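Local coordinates for protein hydratase ChsH1 (Mycobacterium tuberculosis, PDB 4W78) that catalyses, as part of a complex with ChsH2, the hydration of a steroid enoyl-CoA in the breakdown of the cholesterol side chain, at residues D25-P30 / R111-G116; P30-W35 / V61-M66; K81-G86 / I121-G126; I98-T103 / I162-P167; N143-W148 / V155-W160. One frame throughout, in Å; residues are numbered along the deposited sequence.

How the contacts relate
Five contacts illustrate how a hot-dog fold holds an antiparallel sheet and an outlying group of loops and helices. Contacts 1 and 2 touch, share Pro30 and helix 29-39, and have centres about 8 Å apart; contact 2 is nested inside the chain loop that contact 1 closes. The other three reach the sheet. Contact 3 sets the turn into helix 85-94 against strand 119-134, contact 5 pairs strands 139-150 and 153-165, and contact 4 adds strand 99-109 at one margin. Centres of contacts 1 and 4, on opposite sides of the chain's centre, are about 33 Å apart. Leu113 on Val155 connects contacts 1 and 5. Contacts 1 and 2 meet the second subunit, contact 4 ChsH2, linking fold to assembly.

Contact 1. Residues D25-P30 / R111-G116; sequences DPVNQP and RYLLPG
The carboxamide of Gln29 lies beside the ring of Pro115, both side chains pointing the same way, with Gln29 OE1 4.2 Å from Pro115 CG. The other end of this amide is engaged by the main chain of Tyr46, whose carbonyl accepts from Gln29 NE2. A second carboxamide, that of Asn28, has Pro26 O in its own plane, 2.9 Å from ND2, and its OD1 accepts from Met31 N; with both ends held, its rotation is fixed. This is a helix N-cap: Asn28 stands immediately ahead of helix 29-39, and residues 113-116 run at about a right angle to residues 26-29. The two chains are tied by a backbone hydrogen bond from Gly116 N to Val27 O, 2.8 Å long and nearly straight. Pro115 CA also approaches Val27 O, at 3.4 Å, as a weaker C-H...O contact. Val27 does most of the side-chain work. Its CB rests on Leu114 O at 3.5 Å, while the torsion that sets CG1 opposite the backbone N (chi1 175°) leaves CG2 facing Leu113, 4.0 Å from CD1, the two side chains crossing at about a right angle. On the exposed margin, Pro26 CB sits 3.7 Å from Gly116 O. Asp25 and Pro30 flank the contact, and Asp25 OD1 accepts from Asn33 ND2 of the second subunit, another copy of this protein.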
# COMPACT_ATOMS: atom_id res chain seq x y z
N ASP A 25 -9.97 2.55 10.02
CA ASP A 25 -9.25 3.59 10.76
C ASP A 25 -10.02 4.89 10.66
O ASP A 25 -10.73 5.13 9.69
CB ASP A 25 -7.86 3.84 10.13
CG ASP A 25 -7.15 2.57 9.72
OD1 ASP A 25 -6.62 1.88 10.60
OD2 ASP A 25 -7.14 2.26 8.51
N PRO A 26 -9.83 5.78 11.65
CA PRO A 26 -10.25 7.16 11.44
C PRO A 26 -9.44 7.75 10.29
O PRO A 26 -8.38 7.23 9.97
CB PRO A 26 -9.85 7.85 12.75
CG PRO A 26 -9.58 6.75 13.72
CD PRO A 26 -9.10 5.60 12.91
N VAL A 27 -9.94 8.83 9.68
CA VAL A 27 -9.12 9.61 8.75
C VAL A 27 -7.80 9.88 9.46
O VAL A 27 -7.78 10.22 10.66
CB VAL A 27 -9.83 10.93 8.42
CG1 VAL A 27 -8.93 11.84 7.55
CG2 VAL A 27 -11.17 10.65 7.72
N ASN A 28 -6.69 9.69 8.75
CA ASN A 28 -5.39 9.77 9.43
C ASN A 28 -4.27 10.22 8.50
O ASN A 28 -4.29 9.92 7.30
CB ASN A 28 -5.04 8.42 10.08
CG ASN A 28 -4.82 7.33 9.07
OD1 ASN A 28 -3.70 7.14 8.59
ND2 ASN A 28 -5.88 6.59 8.76
N GLN A 29 -3.32 10.94 9.08
CA GLN A 29 -2.20 11.49 8.32
C GLN A 29 -1.32 10.44 7.60
O GLN A 29 -0.94 10.68 6.46
CB GLN A 29 -1.35 12.43 9.18
CG GLN A 29 -0.42 13.30 8.33
CD GLN A 29 -1.22 14.29 7.49
OE1 GLN A 29 -2.13 14.94 8.01
NE2 GLN A 29 -0.88 14.40 6.19
N PRO A 30 -0.98 9.30 8.25
CA PRO A 30 -0.13 8.33 7.55
C PRO A 30 -0.73 7.85 6.24
O PRO A 30 -0.02 7.77 5.24
CB PRO A 30 0.02 7.19 8.57
CG PRO A 30 -0.08 7.90 9.90
CD PRO A 30 -1.18 8.92 9.67
N ARG A 111 -18.45 18.16 2.69
CA ARG A 111 -17.41 18.95 3.32
C ARG A 111 -16.11 18.16 3.32
O ARG A 111 -16.10 16.96 2.99
CB ARG A 111 -17.78 19.34 4.77
CG ARG A 111 -17.90 18.16 5.74
CD ARG A 111 -17.87 18.69 7.17
NE ARG A 111 -18.14 17.66 8.17
CZ ARG A 111 -17.20 16.94 8.78
NH1 ARG A 111 -15.92 17.09 8.47
NH2 ARG A 111 -17.56 16.05 9.69
N TYR A 112 -15.02 18.82 3.70
CA TYR A 112 -13.73 18.19 3.85
C TYR A 112 -13.64 17.53 5.23
O TYR A 112 -14.19 18.05 6.22
CB TYR A 112 -12.60 19.23 3.69
CG TYR A 112 -12.29 19.58 2.25
CD1 TYR A 112 -13.26 20.16 1.42
CD2 TYR A 112 -11.04 19.36 1.71
CE1 TYR A 112 -12.98 20.47 0.10
CE2 TYR A 112 -10.74 19.69 0.40
CZ TYR A 112 -11.71 20.23 -0.40
OH TYR A 112 -11.41 20.54 -1.71
N LEU A 113 -12.97 16.38 5.30
CA LEU A 113 -12.79 15.67 6.56
C LEU A 113 -11.46 15.97 7.23
O LEU A 113 -10.46 16.27 6.57
CB LEU A 113 -12.90 14.16 6.33
CG LEU A 113 -14.16 13.72 5.60
CD1 LEU A 113 -14.10 12.21 5.42
CD2 LEU A 113 -15.41 14.15 6.36
N LEU A 114 -11.44 15.88 8.56
CA LEU A 114 -10.24 16.12 9.34
C LEU A 114 -9.66 14.82 9.90
O LEU A 114 -10.41 13.91 10.25
CB LEU A 114 -10.58 17.03 10.52
CG LEU A 114 -11.18 18.39 10.17
CD1 LEU A 114 -11.81 19.02 11.42
CD2 LEU A 114 -10.09 19.30 9.62
N PRO A 115 -8.32 14.71 9.96
CA PRO A 115 -7.73 13.59 10.69
C PRO A 115 -8.37 13.40 12.07
O PRO A 115 -8.63 14.38 12.77
CB PRO A 115 -6.26 14.00 10.83
CG PRO A 115 -6.01 14.81 9.57
CD PRO A 115 -7.30 15.57 9.33
N GLY A 116 -8.67 12.15 12.41
CA GLY A 116 -9.33 11.81 13.66
C GLY A 116 -10.80 11.51 13.49
O GLY A 116 -11.40 10.80 14.31

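Contact 2. Residues P30-W35 / V61-M66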
# COMPACT_ATOMS: atom_id res chain seq x y z
N PRO A 30 -0.98 9.30 8.25
CA PRO A 30 -0.13 8.33 7.55
C PRO A 30 -0.73 7.85 6.24
O PRO A 30 -0.02 7.77 5.24
CB PRO A 30 0.02 7.19 8.57
CG PRO A 30 -0.08 7.90 9.90
CD PRO A 30 -1.18 8.92 9.67
N MET A 31 -2.04 7.59 6.23
CA MET A 31 -2.68 7.17 4.99
C MET A 31 -2.87 8.31 3.98
O MET A 31 -2.77 8.08 2.79
CB MET A 31 -4.00 6.47 5.28
CG MET A 31 -3.77 5.12 5.88
SD MET A 31 -5.26 4.22 6.31
CE MET A 31 -6.21 4.38 4.80
N ILE A 32 -3.11 9.53 4.45
CA ILE A 32 -3.11 10.68 3.56
C ILE A 32 -1.74 10.80 2.91
O ILE A 32 -1.64 11.02 1.69
CB ILE A 32 -3.43 11.98 4.32
CG1 ILE A 32 -4.89 11.96 4.81
CG2 ILE A 32 -3.16 13.21 3.44
CD1 ILE A 32 -5.22 13.13 5.72
N ASN A 33 -0.69 10.65 3.72
CA ASN A 33 0.68 10.72 3.20
C ASN A 33 0.93 9.69 2.11
O ASN A 33 1.49 10.02 1.07
CB ASN A 33 1.71 10.57 4.32
CG ASN A 33 1.82 11.81 5.22
OD1 ASN A 33 1.39 12.89 4.85
ND2 ASN A 33 2.43 11.65 6.39
N ASN A 34 0.52 8.44 2.35
CA ASN A 34 0.75 7.40 1.37
C ASN A 34 0.05 7.75 0.06
O ASN A 34 0.59 7.52 -1.03
CB ASN A 34 0.24 6.04 1.88
CG ASN A 34 1.11 5.46 3.00
OD1 ASN A 34 2.25 5.86 3.20
ND2 ASN A 34 0.55 4.49 3.71
N TRP A 35 -1.16 8.29 0.18
CA TRP A 35 -2.00 8.60 -0.97
C TRP A 35 -1.47 9.79 -1.76
O TRP A 35 -1.28 9.69 -2.97
CB TRP A 35 -3.44 8.81 -0.49
CG TRP A 35 -4.52 8.88 -1.53
CD1 TRP A 35 -5.36 7.88 -1.91
CD2 TRP A 35 -4.91 10.04 -2.28
NE1 TRP A 35 -6.25 8.34 -2.86
CE2 TRP A 35 -5.99 9.67 -3.10
CE3 TRP A 35 -4.46 11.36 -2.30
CZ2 TRP A 35 -6.62 10.56 -3.96
CZ3 TRP A 35 -5.08 12.26 -3.19
CH2 TRP A 35 -6.14 11.85 -4.00
N VAL A 61 -6.59 18.87 6.07
CA VAL A 61 -7.78 18.13 5.69
C VAL A 61 -7.42 16.95 4.80
O VAL A 61 -6.35 16.93 4.17
CB VAL A 61 -8.80 19.04 4.95
CG1 VAL A 61 -9.50 19.97 5.93
CG2 VAL A 61 -8.12 19.84 3.84
N ALA A 62 -8.29 15.95 4.75
CA ALA A 62 -8.10 14.83 3.84
C ALA A 62 -8.49 15.22 2.41
O ALA A 62 -9.44 15.97 2.21
CB ALA A 62 -8.95 13.63 4.30
N PRO A 63 -7.80 14.68 1.41
CA PRO A 63 -8.28 14.87 0.04
C PRO A 63 -9.70 14.32 -0.11
O PRO A 63 -9.97 13.21 0.33
CB PRO A 63 -7.30 14.03 -0.80
CG PRO A 63 -6.09 13.84 0.06
CD PRO A 63 -6.56 13.87 1.49
N PRO A 64 -10.61 15.09 -0.73
CA PRO A 64 -11.99 14.60 -0.86
C PRO A 64 -12.05 13.25 -1.56
O PRO A 64 -12.82 12.37 -1.15
CB PRO A 64 -12.65 15.68 -1.72
CG PRO A 64 -11.90 16.93 -1.33
CD PRO A 64 -10.47 16.50 -1.13
N ALA A 65 -11.20 13.07 -2.58
CA ALA A 65 -11.18 11.84 -3.37
C ALA A 65 -10.70 10.61 -2.60
O ALA A 65 -10.73 9.51 -3.13
CB ALA A 65 -10.33 12.03 -4.63
N MET A 66 -10.24 10.80 -1.36
CA MET A 66 -9.95 9.66 -0.48
C MET A 66 -11.17 9.05 0.22
O MET A 66 -11.01 8.06 0.95
CB MET A 66 -8.90 10.02 0.59
CG MET A 66 -7.49 10.10 0.05
SD MET A 66 -6.27 10.17 1.39
CE MET A 66 -6.22 8.46 1.91
O HOH W 1 -8.69 7.81 -4.23
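Val61 meets helix 29-39 through its backbone, its carbonyl O facing Ile32 CD1; this buried oxygen has no hydrogen-bonding partner in the model. One residue on, Ala62 receives the same methyl, Ile32 CD1 lying 3.8 Å from its CA. The Pro63 ring then wedges between two side chains: CD faces Ile32 CG2, while CB approaches Trp35 CZ3 at 3.7 Å. Ala65 adds its CB beside Trp35 CZ2, and its carbonyl takes a hydrogen bond from a water that in turn accepts from Trp35 NE1 at 2.8 Å, in the plane of the indole. Ala65 N is held by Gln60 of the ChsH2 chain. Met66 ends the 3-10 turn 64-66 leading into helix 67-70 and slides across one indole face. Its CG stands 3.4 Å from the centroid of the Trp35 five-membered ring, almost on the normal, a CH-pi contact. SD follows at 4.0 Å from that centroid as a Met-aromatic contact. The chain then bends (chi3 78°), carrying CE to 3.6 Å from Met31 O. Helix 29-39 thus meets this loop, beside ChsH2, through van der Waals and pi contacts; NE1 is satisfied by water at the indole edge, while Met66 CG and SD pack over one face.

Contact 3. Residues K81-G86 / I121-G126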
# COMPACT_ATOMS: atom_id res chain seq x y z
N LYS A 81 -23.20 -8.93 5.86
CA LYS A 81 -24.32 -9.77 5.47
C LYS A 81 -25.52 -8.97 4.98
O LYS A 81 -26.46 -9.54 4.44
CB LYS A 81 -24.75 -10.67 6.64
CG LYS A 81 -23.64 -11.59 7.14
CD LYS A 81 -24.14 -12.54 8.22
CE LYS A 81 -24.37 -11.83 9.53
NZ LYS A 81 -23.09 -11.29 10.04
N ASP A 82 -25.49 -7.65 5.15
CA ASP A 82 -26.59 -6.83 4.66
C ASP A 82 -26.26 -5.95 3.47
O ASP A 82 -27.05 -5.07 3.12
CB ASP A 82 -27.18 -5.99 5.78
CG ASP A 82 -26.20 -5.02 6.40
OD1 ASP A 82 -25.01 -5.00 6.03
OD2 ASP A 82 -26.67 -4.28 7.29
N ASP A 83 -25.11 -6.18 2.87
CA ASP A 83 -24.70 -5.45 1.68
C ASP A 83 -25.55 -5.96 0.53
O ASP A 83 -25.59 -7.15 0.25
CB ASP A 83 -23.22 -5.72 1.45
CG ASP A 83 -22.67 -5.04 0.22
OD1 ASP A 83 -23.39 -4.25 -0.43
OD2 ASP A 83 -21.49 -5.29 -0.10
N PRO A 84 -26.28 -5.05 -0.15
CA PRO A 84 -27.16 -5.55 -1.21
C PRO A 84 -26.41 -6.03 -2.45
O PRO A 84 -27.04 -6.69 -3.27
CB PRO A 84 -28.03 -4.33 -1.54
CG PRO A 84 -27.19 -3.16 -1.14
CD PRO A 84 -26.46 -3.62 0.10
N LEU A 85 -25.12 -5.72 -2.57
CA LEU A 85 -24.37 -6.06 -3.78
C LEU A 85 -24.11 -7.56 -3.88
O LEU A 85 -24.16 -8.12 -4.96
CB LEU A 85 -23.07 -5.27 -3.87
CG LEU A 85 -22.31 -5.35 -5.20
CD1 LEU A 85 -23.23 -5.09 -6.39
CD2 LEU A 85 -21.17 -4.35 -5.20
N GLY A 86 -23.83 -8.19 -2.74
CA GLY A 86 -23.64 -9.64 -2.71
C GLY A 86 -24.75 -10.42 -3.39
O GLY A 86 -24.49 -11.19 -4.33
N ILE A 121 -19.93 3.76 6.23
CA ILE A 121 -20.50 3.65 4.88
C ILE A 121 -21.79 2.84 4.90
O ILE A 121 -21.90 1.85 5.63
CB ILE A 121 -19.48 3.00 3.91
CG1 ILE A 121 -20.01 2.97 2.47
CG2 ILE A 121 -19.08 1.59 4.39
CD1 ILE A 121 -18.98 2.43 1.46
N SER A 122 -22.75 3.25 4.08
CA SER A 122 -24.02 2.53 3.91
C SER A 122 -24.32 2.48 2.43
O SER A 122 -24.08 3.46 1.72
CB SER A 122 -25.14 3.27 4.65
OG SER A 122 -26.40 2.65 4.45
N ALA A 123 -24.84 1.35 1.96
CA ALA A 123 -25.10 1.16 0.53
C ALA A 123 -26.55 0.80 0.29
O ALA A 123 -27.13 -0.00 1.02
CB ALA A 123 -24.20 0.07 -0.03
N GLU A 124 -27.14 1.39 -0.75
CA GLU A 124 -28.52 1.16 -1.13
C GLU A 124 -28.54 0.83 -2.61
O GLU A 124 -27.81 1.46 -3.38
CB GLU A 124 -29.36 2.43 -0.88
CG GLU A 124 -30.83 2.28 -1.17
CD GLU A 124 -31.50 3.61 -1.42
OE1 GLU A 124 -31.03 4.32 -2.33
OE2 GLU A 124 -32.49 3.94 -0.73
N LEU A 125 -29.33 -0.16 -3.01
CA LEU A 125 -29.51 -0.49 -4.42
C LEU A 125 -30.42 0.55 -5.09
O LEU A 125 -31.45 0.94 -4.54
CB LEU A 125 -30.07 -1.91 -4.54
CG LEU A 125 -30.19 -2.64 -5.87
CD1 LEU A 125 -28.82 -2.76 -6.52
CD2 LEU A 125 -30.75 -4.02 -5.63
N GLY A 126 -30.00 1.03 -6.26
CA GLY A 126 -30.82 1.91 -7.07
C GLY A 126 -31.34 1.19 -8.30
O GLY A 126 -31.72 0.03 -8.23
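Asp83 sets CG anti to its backbone N (chi1 178°), which brings OD1 back over the following turn; OD1 is also 4.4 Å from Ala123 CB, a loose contact. In that position OD1 accepts from Leu85 N at 3.1 Å, closing an Asx turn whose bond caps the turn leading into helix 85-94. The bond is nearly straight at hydrogen, yet the donor comes from well above the carboxylate plane. The other oxygen, OD2, forms a salt bridge with Arg79; together the arginine and the capped N-H would be expected to favour the charged form of this buried acid. The capping turn also displays Pro84, which carries most of the contact. Its ring points at strand 119-134 and lodges between Ala123 and Leu125, two residues apart and therefore on the same face of the strand. Pro84 CD lies 3.8 Å from Ala123 O, and on the same residue it comes within 4.3 Å of the methyl CB. Pro84 CG faces the next peptide, 4.1 Å from Leu125 N, and Pro84 CB closes the row 4.4 Å from Leu125 CB. The distances are those of loose van der Waals packing, with the proline ring laid along main chain as much as side chain. Beyond the contact, Leu125 and Pro84 both meet Ile12 of helix 3-13, and that helix and the turn entering helix 85-94 pack together on this part of the strand. Leu85 and Ala123 reach Gln144 and Ile146 of strand 139-150, the neighbour of strand 119-134 in the sheet.

Contact 4. Residues I98-T103 / I162-P167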
# COMPACT_ATOMS: atom_id res chain seq x y z
N ILE A 98 -21.79 -13.29 -16.09
CA ILE A 98 -20.64 -13.45 -15.20
C ILE A 98 -19.60 -12.35 -15.33
O ILE A 98 -18.76 -12.18 -14.44
CB ILE A 98 -19.98 -14.83 -15.39
CG1 ILE A 98 -19.65 -15.06 -16.87
CG2 ILE A 98 -20.90 -15.92 -14.88
CD1 ILE A 98 -19.09 -16.44 -17.19
N GLY A 99 -19.65 -11.60 -16.42
CA GLY A 99 -18.74 -10.49 -16.61
C GLY A 99 -19.17 -9.28 -15.82
O GLY A 99 -20.35 -9.14 -15.50
N VAL A 100 -18.22 -8.41 -15.49
CA VAL A 100 -18.54 -7.17 -14.79
C VAL A 100 -17.56 -6.06 -15.17
O VAL A 100 -16.37 -6.30 -15.40
CB VAL A 100 -18.60 -7.36 -13.25
CG1 VAL A 100 -17.23 -7.68 -12.68
CG2 VAL A 100 -19.19 -6.12 -12.58
N VAL A 101 -18.08 -4.84 -15.29
CA VAL A 101 -17.25 -3.66 -15.50
C VAL A 101 -17.94 -2.49 -14.82
O VAL A 101 -19.16 -2.39 -14.84
CB VAL A 101 -17.00 -3.37 -17.01
CG1 VAL A 101 -18.29 -3.05 -17.75
CG2 VAL A 101 -16.00 -2.23 -17.19
N ALA A 102 -17.17 -1.61 -14.19
CA ALA A 102 -17.75 -0.37 -13.68
C ALA A 102 -17.81 0.63 -14.83
O ALA A 102 -16.87 0.75 -15.62
CB ALA A 102 -16.94 0.17 -12.52
N THR A 103 -18.93 1.33 -14.95
CA THR A 103 -19.12 2.25 -16.07
C THR A 103 -19.10 3.73 -15.67
O THR A 103 -18.59 4.58 -16.42
CB THR A 103 -20.43 1.96 -16.82
OG1 THR A 103 -21.54 2.19 -15.94
CG2 THR A 103 -20.46 0.51 -17.31
N ILE A 162 -22.50 -0.25 -12.42
CA ILE A 162 -21.77 -1.34 -13.05
C ILE A 162 -22.64 -2.02 -14.08
O ILE A 162 -23.87 -1.88 -14.09
CB ILE A 162 -21.30 -2.40 -12.02
CG1 ILE A 162 -22.50 -3.14 -11.42
CG2 ILE A 162 -20.45 -1.75 -10.94
CD1 ILE A 162 -22.12 -4.34 -10.54
N LEU A 163 -21.97 -2.76 -14.96
CA LEU A 163 -22.63 -3.58 -15.97
C LEU A 163 -22.25 -5.03 -15.73
O LEU A 163 -21.06 -5.37 -15.71
CB LEU A 163 -22.17 -3.14 -17.36
CG LEU A 163 -22.59 -4.05 -18.52
CD1 LEU A 163 -24.10 -4.06 -18.72
CD2 LEU A 163 -21.86 -3.61 -19.79
N LYS A 164 -23.25 -5.88 -15.52
CA LYS A 164 -23.02 -7.33 -15.50
C LYS A 164 -23.44 -7.87 -16.86
O LYS A 164 -24.57 -7.66 -17.30
CB LYS A 164 -23.86 -8.00 -14.41
CG LYS A 164 -23.44 -7.63 -13.00
CD LYS A 164 -22.18 -8.37 -12.60
CE LYS A 164 -22.47 -9.84 -12.39
NZ LYS A 164 -21.21 -10.63 -12.50
N PHE A 165 -22.53 -8.57 -17.53
CA PHE A 165 -22.77 -8.93 -18.92
C PHE A 165 -22.40 -10.38 -19.20
O PHE A 165 -21.63 -10.99 -18.45
CB PHE A 165 -22.00 -7.98 -19.85
CG PHE A 165 -20.50 -8.04 -19.69
CD1 PHE A 165 -19.85 -7.24 -18.77
CD2 PHE A 165 -19.74 -8.89 -20.49
CE1 PHE A 165 -18.47 -7.30 -18.62
CE2 PHE A 165 -18.37 -8.95 -20.35
CZ PHE A 165 -17.73 -8.16 -19.42
N LYS A 166 -22.95 -10.91 -20.29
CA LYS A 166 -22.58 -12.22 -20.80
C LYS A 166 -21.36 -12.07 -21.70
O LYS A 166 -21.41 -11.37 -22.71
CB LYS A 166 -23.73 -12.80 -21.63
CG LYS A 166 -24.86 -13.41 -20.81
CD LYS A 166 -25.93 -13.98 -21.72
CE LYS A 166 -26.80 -14.99 -21.00
NZ LYS A 166 -27.37 -14.41 -19.76
N PRO A 167 -20.25 -12.72 -21.32
CA PRO A 167 -19.02 -12.68 -22.13
C PRO A 167 -19.24 -13.35 -23.49
O PRO A 167 -20.23 -14.06 -23.66
CB PRO A 167 -18.03 -13.49 -21.30
CG PRO A 167 -18.56 -13.39 -19.89
CD PRO A 167 -20.04 -13.46 -20.07
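Leu163 and Val101 exchange two backbone hydrogen bonds, Leu163 N to Val101 O at 2.8 Å and the return bond from Val101 N. Phe165 and Gly99 form the next such pair, Gly99 N giving to Phe165 O at 2.9 Å. Here the register is disturbed, since Ile98 and Gly99 both face Phe165: a classic beta bulge. Lys164, bent at chi2 and chi3, curls back across strand 99-109. Its NZ makes a salt bridge with Asp93 and a weak hydrogen bond to Gly99 O at 3.5 Å, while its CD lies 3.7 Å from Val100 CG2, which also meets Ile162 CD1 on this face. On the other face of the sheet the Phe165 ring folds over the neighbouring strand, because chi1 of 62° places CG between the backbone N and carbonyl carbon. Gly99 CA sits over the ring centre, 3.8 Å from the centroid, a CH-pi contact made with bare main chain. Val101 CG1 continues the Phe165 face, packing on Leu163 CB at 3.9 Å. At the bulge, the Ile98 and Pro167 side chains cross at about a right angle, Ile98 CG1 3.6 Å from Pro167 CD. The ladder joins strand 99-109, outermost in this chain, to strand 153-165. Ile162 and Lys164 rest on Ile89 of helix 85-94, and strand 139-150 flanks the other side of strand 153-165, while Thr103 hydrogen-bonds through its backbone to the ChsH2 chain.

Contact 5. Residues N143-W148 / V155-W160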
# COMPACT_ATOMS: atom_id res chain seq x y z
N ASN A 143 -27.19 0.17 -10.46
CA ASN A 143 -26.80 1.37 -9.73
C ASN A 143 -26.87 1.18 -8.23
O ASN A 143 -27.75 0.46 -7.72
CB ASN A 143 -27.71 2.53 -10.11
CG ASN A 143 -27.54 2.94 -11.56
OD1 ASN A 143 -26.74 3.81 -11.88
ND2 ASN A 143 -28.29 2.30 -12.44
N GLN A 144 -25.95 1.83 -7.53
CA GLN A 144 -25.99 1.87 -6.06
C GLN A 144 -25.83 3.30 -5.58
O GLN A 144 -25.09 4.08 -6.19
CB GLN A 144 -24.86 1.04 -5.47
CG GLN A 144 -25.04 -0.46 -5.56
CD GLN A 144 -23.87 -1.17 -4.90
OE1 GLN A 144 -22.87 -1.47 -5.54
NE2 GLN A 144 -23.99 -1.41 -3.60
N HIS A 145 -26.52 3.66 -4.50
CA HIS A 145 -26.29 4.93 -3.83
C HIS A 145 -25.58 4.64 -2.51
O HIS A 145 -26.11 3.95 -1.63
CB HIS A 145 -27.59 5.68 -3.56
CG HIS A 145 -27.40 7.08 -3.03
ND1 HIS A 145 -28.33 7.72 -2.26
CD2 HIS A 145 -26.37 7.95 -3.16
CE1 HIS A 145 -27.91 8.92 -1.93
NE2 HIS A 145 -26.73 9.09 -2.47
N ILE A 146 -24.36 5.14 -2.40
CA ILE A 146 -23.52 4.97 -1.22
C ILE A 146 -23.52 6.28 -0.47
O ILE A 146 -23.40 7.35 -1.08
CB ILE A 146 -22.07 4.72 -1.66
CG1 ILE A 146 -21.98 3.53 -2.63
CG2 ILE A 146 -21.12 4.62 -0.46
CD1 ILE A 146 -22.73 2.34 -2.24
N VAL A 147 -23.65 6.21 0.85
CA VAL A 147 -23.56 7.41 1.68
C VAL A 147 -22.52 7.20 2.79
O VAL A 147 -22.51 6.14 3.43
CB VAL A 147 -24.92 7.80 2.29
CG1 VAL A 147 -24.79 9.03 3.16
CG2 VAL A 147 -25.96 8.03 1.18
N TRP A 148 -21.64 8.18 2.98
CA TRP A 148 -20.70 8.16 4.09
C TRP A 148 -21.12 9.17 5.14
O TRP A 148 -21.55 10.29 4.82
CB TRP A 148 -19.28 8.51 3.64
CG TRP A 148 -18.61 7.45 2.79
CD1 TRP A 148 -17.87 6.39 3.24
CD2 TRP A 148 -18.60 7.38 1.36
NE1 TRP A 148 -17.39 5.67 2.16
CE2 TRP A 148 -17.82 6.26 1.00
CE3 TRP A 148 -19.15 8.17 0.34
CZ2 TRP A 148 -17.60 5.89 -0.32
CZ3 TRP A 148 -18.91 7.82 -0.99
CH2 TRP A 148 -18.15 6.68 -1.30
N VAL A 155 -21.49 13.12 5.05
CA VAL A 155 -20.32 13.89 4.62
C VAL A 155 -19.96 13.70 3.15
O VAL A 155 -19.25 14.51 2.58
CB VAL A 155 -19.07 13.61 5.49
CG1 VAL A 155 -19.32 14.05 6.94
CG2 VAL A 155 -18.68 12.14 5.43
N ALA A 156 -20.44 12.62 2.55
CA ALA A 156 -20.18 12.37 1.13
C ALA A 156 -21.17 11.34 0.61
O ALA A 156 -21.79 10.62 1.38
CB ALA A 156 -18.76 11.87 0.91
N GLU A 157 -21.30 11.26 -0.70
CA GLU A 157 -22.15 10.25 -1.29
C GLU A 157 -21.65 9.88 -2.67
O GLU A 157 -20.83 10.59 -3.26
CB GLU A 157 -23.63 10.65 -1.29
CG GLU A 157 -24.06 11.84 -2.10
CD GLU A 157 -25.59 11.92 -2.14
OE1 GLU A 157 -26.17 11.88 -3.24
OE2 GLU A 157 -26.21 11.98 -1.06
N MET A 158 -22.09 8.73 -3.15
CA MET A 158 -21.64 8.24 -4.45
C MET A 158 -22.77 7.52 -5.16
O MET A 158 -23.52 6.78 -4.54
CB MET A 158 -20.47 7.30 -4.25
CG MET A 158 -20.03 6.57 -5.49
SD MET A 158 -18.48 5.72 -5.22
CE MET A 158 -18.97 4.37 -4.17
N ASN A 159 -22.88 7.77 -6.46
CA ASN A 159 -23.71 6.96 -7.33
C ASN A 159 -22.73 6.12 -8.14
O ASN A 159 -21.84 6.67 -8.82
CB ASN A 159 -24.55 7.85 -8.23
CG ASN A 159 -25.49 8.76 -7.44
OD1 ASN A 159 -26.17 8.32 -6.51
ND2 ASN A 159 -25.53 10.04 -7.82
N TRP A 160 -22.84 4.80 -8.02
CA TRP A 160 -21.90 3.84 -8.60
C TRP A 160 -22.68 2.98 -9.58
O TRP A 160 -23.72 2.45 -9.22
CB TRP A 160 -21.39 2.93 -7.47
CG TRP A 160 -20.27 2.04 -7.85
CD1 TRP A 160 -20.30 0.70 -8.13
CD2 TRP A 160 -18.92 2.43 -7.97
NE1 TRP A 160 -19.04 0.25 -8.44
CE2 TRP A 160 -18.17 1.30 -8.34
CE3 TRP A 160 -18.28 3.65 -7.80
CZ2 TRP A 160 -16.80 1.37 -8.54
CZ3 TRP A 160 -16.98 3.72 -7.97
CH2 TRP A 160 -16.21 2.60 -8.36
O HOH W 2 -27.00 5.64 -8.13
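Met158 leaves its strand with CG opposite the backbone N (chi1 172°) and travels along Ile146 while crossing the indole of Trp148. Its CB meets Trp148 CZ3 at 3.7 Å. SD then passes the rim of the six-membered ring, 4.0 Å from Trp148 CH2, an edge-on Met-aromatic contact. A bend at chi3 brings CE to 3.5 Å from Ile146 CG1, tighter than usual for carbon on carbon, and also close to Trp148 CH2. The indole is gripped further: Ile146 CG2 stands 3.6 Å above one face, the Ala156 backbone lies at its edge, and NE1 gives a hydrogen bond to Thr71 OG1. On the other sheet face, His145 leans toward Glu157, with NE2 2.9 Å from OE1 and the ring and carboxylate planes 67° apart; Val147 CG2 covers one side of the imidazole. Backbone bonds tie the strands throughout, with Ile146 N to Met158 O at 2.8 Å among the straightest. Near the turn, Trp148 O accepts from Val155 N at 2.8 Å and only weakly from Ala156 N, a classic beta bulge. The whole is a long antiparallel hairpin, strands 139-150 and 153-165, at the middle of the hot-dog sheet.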